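Urea carboxylase (Thermus thermophilus, PDB 3OEP) is of uncertain function, a fused homologue of KipI and KipA with cyclophilin-like domains, to which ATP binding and hydrolase activity are only tentatively assigned. Local coordinates at residues Pro328-Tyr333 and Leu480-Pro485; Ala294-Val299 and Pro382-Pro387. All coordinates share one frame; numbering follows the deposited sequence.

Interaction 1 (Pro328-Tyr333 and Leu480-Pro485); sequences PGVRGY and LGQARP
G329 opens the contact between the lead-in to strand 331-336 and the type I beta turn L480-A483, at the end of helix 477-480 in the KipA-like, carboxyltransferase A and B half of the chain. The carbonyl O of G329 takes a rather bent bond from NH1 of R484 (3.1 Å, 139° at the hydrogen), and a water joins its N, weakly, to the carbonyl O of Q482. At the backbone angles of G329 a side chain would jam against the preceding carbonyl O, which calls for glycine, and its bare CA lies 3.5 Å from OE1 of Q482. V330 divides its methyls: CG1 lies 3.5 Å from R484 CD, while CG2 rests against the carbonyl O of A483. The V330 N points almost straight at OE1 of Q482 (3.0 Å), and the R331 N reaches that same oxygen from well off its axis, so two backbone N-H groups grip one amide oxygen. The other end of this amide closes the ring: NE2 of Q482 gives a nearly linear bond to R331 O at 2.9 Å and makes a further bond to D254, which fixes the rotation of the amide. The bend at chi3 (-53°) turns NE of R331 to the turn, while NH1 forms a salt bridge with E275. At the guanidinium edge, R331 NE meets the carbonyl O of G481 in both planes, 2.8 Å away.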
loop_
_atom_site.group_PDB
_atom_site.type_symbol
_atom_site.label_atom_id
_atom_site.label_comp_id
_atom_site.label_asym_id
_atom_site.label_seq_id
_atom_site.Cartn_x
_atom_site.Cartn_y
_atom_site.Cartn_z
ATOM N N PRO A 328 -10.156 -23.894 5.184
ATOM C CA PRO A 328 -10.361 -22.541 4.727
ATOM C C PRO A 328 -9.213 -21.653 5.179
ATOM O O PRO A 328 -8.491 -21.972 6.138
ATOM C CB PRO A 328 -11.668 -22.133 5.410
ATOM C CG PRO A 328 -11.670 -22.892 6.674
ATOM C CD PRO A 328 -10.977 -24.200 6.373
ATOM N N GLY A 329 -9.055 -20.544 4.482
ATOM C CA GLY A 329 -8.001 -19.610 4.784
ATOM C C GLY A 329 -6.867 -19.805 3.814
ATOM O O GLY A 329 -6.784 -20.811 3.104
ATOM N N VAL A 330 -5.998 -18.809 3.771
ATOM C CA VAL A 330 -4.896 -18.808 2.838
ATOM C C VAL A 330 -3.614 -18.236 3.401
ATOM O O VAL A 330 -2.588 -18.370 2.761
ATOM C CB VAL A 330 -5.228 -18.002 1.567
ATOM C CG1 VAL A 330 -6.371 -18.647 0.815
ATOM C CG2 VAL A 330 -5.540 -16.552 1.912
ATOM N N ARG A 331 -3.661 -17.625 4.587
ATOM C CA ARG A 331 -2.545 -16.803 5.059
ATOM C C ARG A 331 -2.058 -17.231 6.437
ATOM O O ARG A 331 -2.805 -17.216 7.411
ATOM C CB ARG A 331 -2.963 -15.338 5.074
ATOM C CG ARG A 331 -1.831 -14.336 5.205
ATOM C CD ARG A 331 -2.328 -12.924 4.867
ATOM N NE ARG A 331 -2.992 -12.914 3.561
ATOM C CZ ARG A 331 -2.406 -12.693 2.386
ATOM N NH1 ARG A 331 -1.126 -12.362 2.301
ATOM N NH2 ARG A 331 -3.133 -12.761 1.280
ATOM N N GLY A 332 -0.787 -17.605 6.496
ATOM C CA GLY A 332 -0.157 -18.061 7.729
ATOM C C GLY A 332 0.958 -17.137 8.174
ATOM O O GLY A 332 1.479 -16.336 7.378
ATOM N N TYR A 333 1.314 -17.257 9.454
ATOM C CA TYR A 333 2.373 -16.478 10.088
ATOM C C TYR A 333 3.319 -17.379 10.862
ATOM O O TYR A 333 2.885 -18.282 11.576
ATOM C CB TYR A 333 1.781 -15.430 11.041
ATOM C CG TYR A 333 0.982 -14.431 10.272
ATOM C CD1 TYR A 333 -0.364 -14.645 10.016
ATOM C CD2 TYR A 333 1.601 -13.316 9.708
ATOM C CE1 TYR A 333 -1.092 -13.750 9.247
ATOM C CE2 TYR A 333 0.883 -12.418 8.940
ATOM C CZ TYR A 333 -0.456 -12.635 8.713
ATOM O OH TYR A 333 -1.160 -11.742 7.938
ATOM N N LEU A 480 -10.792 -10.486 5.522
ATOM C CA LEU A 480 -10.356 -10.251 4.148
ATOM C C LEU A 480 -8.877 -10.566 3.944
ATOM O O LEU A 480 -8.441 -10.803 2.811
ATOM C CB LEU A 480 -10.689 -8.831 3.712
ATOM C CG LEU A 480 -12.194 -8.561 3.688
ATOM C CD1 LEU A 480 -12.477 -7.139 3.241
ATOM C CD2 LEU A 480 -12.927 -9.581 2.789
ATOM N N GLY A 481 -8.118 -10.587 5.041
ATOM C CA GLY A 481 -6.764 -11.129 5.041
ATOM C C GLY A 481 -6.723 -12.626 4.760
ATOM O O GLY A 481 -5.661 -13.174 4.470
ATOM N N GLN A 482 -7.878 -13.289 4.851
ATOM C CA GLN A 482 -7.990 -14.726 4.616
ATOM C C GLN A 482 -8.908 -15.038 3.431
ATOM O O GLN A 482 -9.312 -16.188 3.242
ATOM C CB GLN A 482 -8.518 -15.404 5.878
ATOM C CG GLN A 482 -7.574 -15.275 7.075
ATOM C CD GLN A 482 -6.255 -15.992 6.862
ATOM O OE1 GLN A 482 -6.140 -16.872 6.001
ATOM N NE2 GLN A 482 -5.256 -15.643 7.669
ATOM N N ALA A 483 -9.202 -14.021 2.623
ATOM C CA ALA A 483 -10.081 -14.188 1.467
ATOM C C ALA A 483 -9.392 -15.005 0.377
ATOM O O ALA A 483 -8.171 -14.926 0.200
ATOM C CB ALA A 483 -10.493 -12.826 0.917
ATOM N N ARG A 484 -10.186 -15.805 -0.326
ATOM C CA ARG A 484 -9.736 -16.517 -1.513
ATOM C C ARG A 484 -10.892 -16.591 -2.507
ATOM O O ARG A 484 -12.050 -16.432 -2.118
ATOM C CB ARG A 484 -9.237 -17.912 -1.141
ATOM C CG ARG A 484 -10.193 -18.739 -0.313
ATOM C CD ARG A 484 -9.503 -20.006 0.210
ATOM N NE ARG A 484 -9.107 -20.912 -0.871
ATOM C CZ ARG A 484 -8.262 -21.935 -0.743
ATOM N NH1 ARG A 484 -7.679 -22.203 0.428
ATOM N NH2 ARG A 484 -7.986 -22.697 -1.800
ATOM N N PRO A 485 -10.585 -16.815 -3.800
ATOM C CA PRO A 485 -11.642 -16.902 -4.806
ATOM C C PRO A 485 -12.749 -17.878 -4.426
ATOM O O PRO A 485 -12.459 -18.988 -3.973
ATOM C CB PRO A 485 -10.895 -17.397 -6.051
ATOM C CG PRO A 485 -9.528 -16.875 -5.883
ATOM C CD PRO A 485 -9.249 -16.971 -4.403
HETATM O O HOH W 1 -10.997 -18.384 3.250
HETATM O O HOH W 2 -6.105 -13.232 1.025
#

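Interaction 2 (Ala294-Val299 and Pro382-Pro387); sequences AGYGFV and PQRPLP
The Y296 ring is sandwiched between two side chains of the loop 382-387: NE2 of Q383 lies 3.6 Å from CE1 of Y296 over one face, offset toward the rim, and L386 CB covers the opposite face in a CH-pi contact, 4.1 Å from the ring centroid. At the ring edge, in plane, sits the carbonyl O of R384. The ring projects from the tight connection between strands 289-295 and 298-302, which belong to two different antiparallel sheets of the KipA-like half, a carboxyltransferase A and B region assigned to the cyclophilin-like clan; the loop that receives it leads into strand 390-396. Ring and Q383 amide planes are 37° apart, the amide being directed at the backbone of G295. With CG anti to its carbonyl carbon (chi1 -58°) and the chain extended beyond, Q383 reaches the end of strand 289-295 and grips both polar groups of G295. OE1 of Q383 accepts the N-H of G295 at 2.9 Å in the carbonyl plane, on a lone pair; NE2 gives a bond to G295 O that runs exactly in the amide plane. The two bonds fix the amide's rotation and put NE2, not OE1, over the ring. On the far side, L386 CD2 rests on CB of Y296. R384 lays its CG against the phenol oxygen, and Y296 OH gives a short hydrogen bond to R384 O (2.5 Å).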
loop_
_atom_site.group_PDB
_atom_site.type_symbol
_atom_site.label_atom_id
_atom_site.label_comp_id
_atom_site.label_asym_id
_atom_site.label_seq_id
_atom_site.Cartn_x
_atom_site.Cartn_y
_atom_site.Cartn_z
ATOM N N ALA A 294 0.710 -19.368 13.362
ATOM C CA ALA A 294 -0.651 -18.885 13.570
ATOM C C ALA A 294 -1.247 -18.474 12.231
ATOM O O ALA A 294 -0.540 -18.402 11.225
ATOM C CB ALA A 294 -0.678 -17.720 14.560
ATOM N N GLY A 295 -2.548 -18.207 12.226
ATOM C CA GLY A 295 -3.264 -17.926 10.989
ATOM C C GLY A 295 -4.001 -19.149 10.492
ATOM O O GLY A 295 -4.344 -20.043 11.273
ATOM N N TYR A 296 -4.256 -19.185 9.188
ATOM C CA TYR A 296 -5.145 -20.179 8.604
ATOM C C TYR A 296 -4.626 -20.656 7.258
ATOM O O TYR A 296 -3.690 -20.089 6.711
ATOM C CB TYR A 296 -6.552 -19.590 8.432
ATOM C CG TYR A 296 -7.101 -18.988 9.704
ATOM C CD1 TYR A 296 -7.855 -19.747 10.589
ATOM C CD2 TYR A 296 -6.852 -17.656 10.031
ATOM C CE1 TYR A 296 -8.342 -19.198 11.765
ATOM C CE2 TYR A 296 -7.332 -17.103 11.198
ATOM C CZ TYR A 296 -8.078 -17.874 12.061
ATOM O OH TYR A 296 -8.551 -17.313 13.221
ATOM N N GLY A 297 -5.231 -21.724 6.746
ATOM C CA GLY A 297 -4.912 -22.214 5.414
ATOM C C GLY A 297 -3.852 -23.295 5.347
ATOM O O GLY A 297 -3.611 -23.846 4.274
ATOM N N PHE A 298 -3.223 -23.609 6.480
ATOM C CA PHE A 298 -2.153 -24.615 6.527
ATOM C C PHE A 298 -2.085 -25.314 7.875
ATOM O O PHE A 298 -2.601 -24.821 8.872
ATOM C CB PHE A 298 -0.773 -23.983 6.331
ATOM C CG PHE A 298 -0.661 -23.083 5.144
ATOM C CD1 PHE A 298 -0.182 -23.567 3.936
ATOM C CD2 PHE A 298 -0.985 -21.736 5.247
ATOM C CE1 PHE A 298 -0.055 -22.731 2.838
ATOM C CE2 PHE A 298 -0.863 -20.893 4.154
ATOM C CZ PHE A 298 -0.393 -21.389 2.947
ATOM N N VAL A 299 -1.422 -26.463 7.885
ATOM C CA VAL A 299 -0.869 -27.035 9.107
ATOM C C VAL A 299 0.630 -27.124 8.884
ATOM O O VAL A 299 1.080 -27.435 7.780
ATOM C CB VAL A 299 -1.450 -28.431 9.454
ATOM C CG1 VAL A 299 -2.929 -28.314 9.826
ATOM C CG2 VAL A 299 -1.247 -29.414 8.313
ATOM N N PRO A 382 -6.115 -20.202 21.844
ATOM C CA PRO A 382 -7.135 -20.545 20.861
ATOM C C PRO A 382 -7.255 -19.487 19.770
ATOM O O PRO A 382 -7.203 -18.292 20.059
ATOM C CB PRO A 382 -8.419 -20.602 21.698
ATOM C CG PRO A 382 -8.157 -19.648 22.818
ATOM C CD PRO A 382 -6.714 -19.878 23.155
ATOM N N GLN A 383 -7.391 -19.922 18.527
ATOM C CA GLN A 383 -7.685 -18.996 17.444
ATOM C C GLN A 383 -9.182 -18.908 17.264
ATOM O O GLN A 383 -9.886 -19.910 17.389
ATOM C CB GLN A 383 -7.070 -19.468 16.135
ATOM C CG GLN A 383 -5.586 -19.647 16.185
ATOM C CD GLN A 383 -4.966 -19.568 14.807
ATOM O OE1 GLN A 383 -3.972 -18.876 14.608
ATOM N NE2 GLN A 383 -5.570 -20.256 13.842
ATOM N N ARG A 384 -9.664 -17.712 16.950
ATOM C CA ARG A 384 -11.047 -17.544 16.533
ATOM C C ARG A 384 -11.289 -18.403 15.288
ATOM O O ARG A 384 -10.401 -18.530 14.438
ATOM C CB ARG A 384 -11.350 -16.067 16.248
ATOM C CG ARG A 384 -10.566 -15.467 15.095
ATOM C CD ARG A 384 -10.734 -13.948 14.992
ATOM N NE ARG A 384 -10.068 -13.217 16.069
ATOM C CZ ARG A 384 -9.808 -11.908 16.055
ATOM N NH1 ARG A 384 -10.145 -11.155 15.013
ATOM N NH2 ARG A 384 -9.196 -11.345 17.093
ATOM N N PRO A 385 -12.474 -19.024 15.181
ATOM C CA PRO A 385 -12.709 -19.806 13.973
ATOM C C PRO A 385 -12.869 -18.917 12.740
ATOM O O PRO A 385 -13.339 -17.781 12.845
ATOM C CB PRO A 385 -14.012 -20.550 14.279
ATOM C CG PRO A 385 -14.685 -19.742 15.323
ATOM C CD PRO A 385 -13.587 -19.141 16.141
ATOM N N LEU A 386 -12.451 -19.436 11.594
ATOM C CA LEU A 386 -12.611 -18.744 10.327
ATOM C C LEU A 386 -13.860 -19.304 9.662
ATOM O O LEU A 386 -13.901 -20.490 9.347
ATOM C CB LEU A 386 -11.392 -18.980 9.440
ATOM C CG LEU A 386 -11.378 -18.268 8.089
ATOM C CD1 LEU A 386 -11.324 -16.760 8.262
ATOM C CD2 LEU A 386 -10.204 -18.758 7.260
ATOM N N PRO A 387 -14.887 -18.461 9.455
ATOM C CA PRO A 387 -16.123 -18.974 8.862
ATOM C C PRO A 387 -15.980 -19.260 7.368
ATOM O O PRO A 387 -15.093 -18.706 6.715
ATOM C CB PRO A 387 -17.124 -17.845 9.114
ATOM C CG PRO A 387 -16.305 -16.616 9.156
ATOM C CD PRO A 387 -14.951 -17.009 9.699
#

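After the N-terminal, carboxyltransferase C and D-like half, the chain reaches strand 289-295 and the 294-299 bend, then 328-333 at the start of strand 331-336, neighbour of 289-295 in the same sheet. Interaction 2 closes its loop when the chain returns at 382-387, and interaction 1 closes its own at 480-485, after strands 390-396 to 467-472; because the segments alternate, the two loops cross. The contacts meet directly, Y333 N to A294 O and R331 O to Y296 N being probable hydrogen bonds, and L386 packs on G329. Together they tie these strand ends to the 382-387 linker and to the turn at the end of helix 477-480.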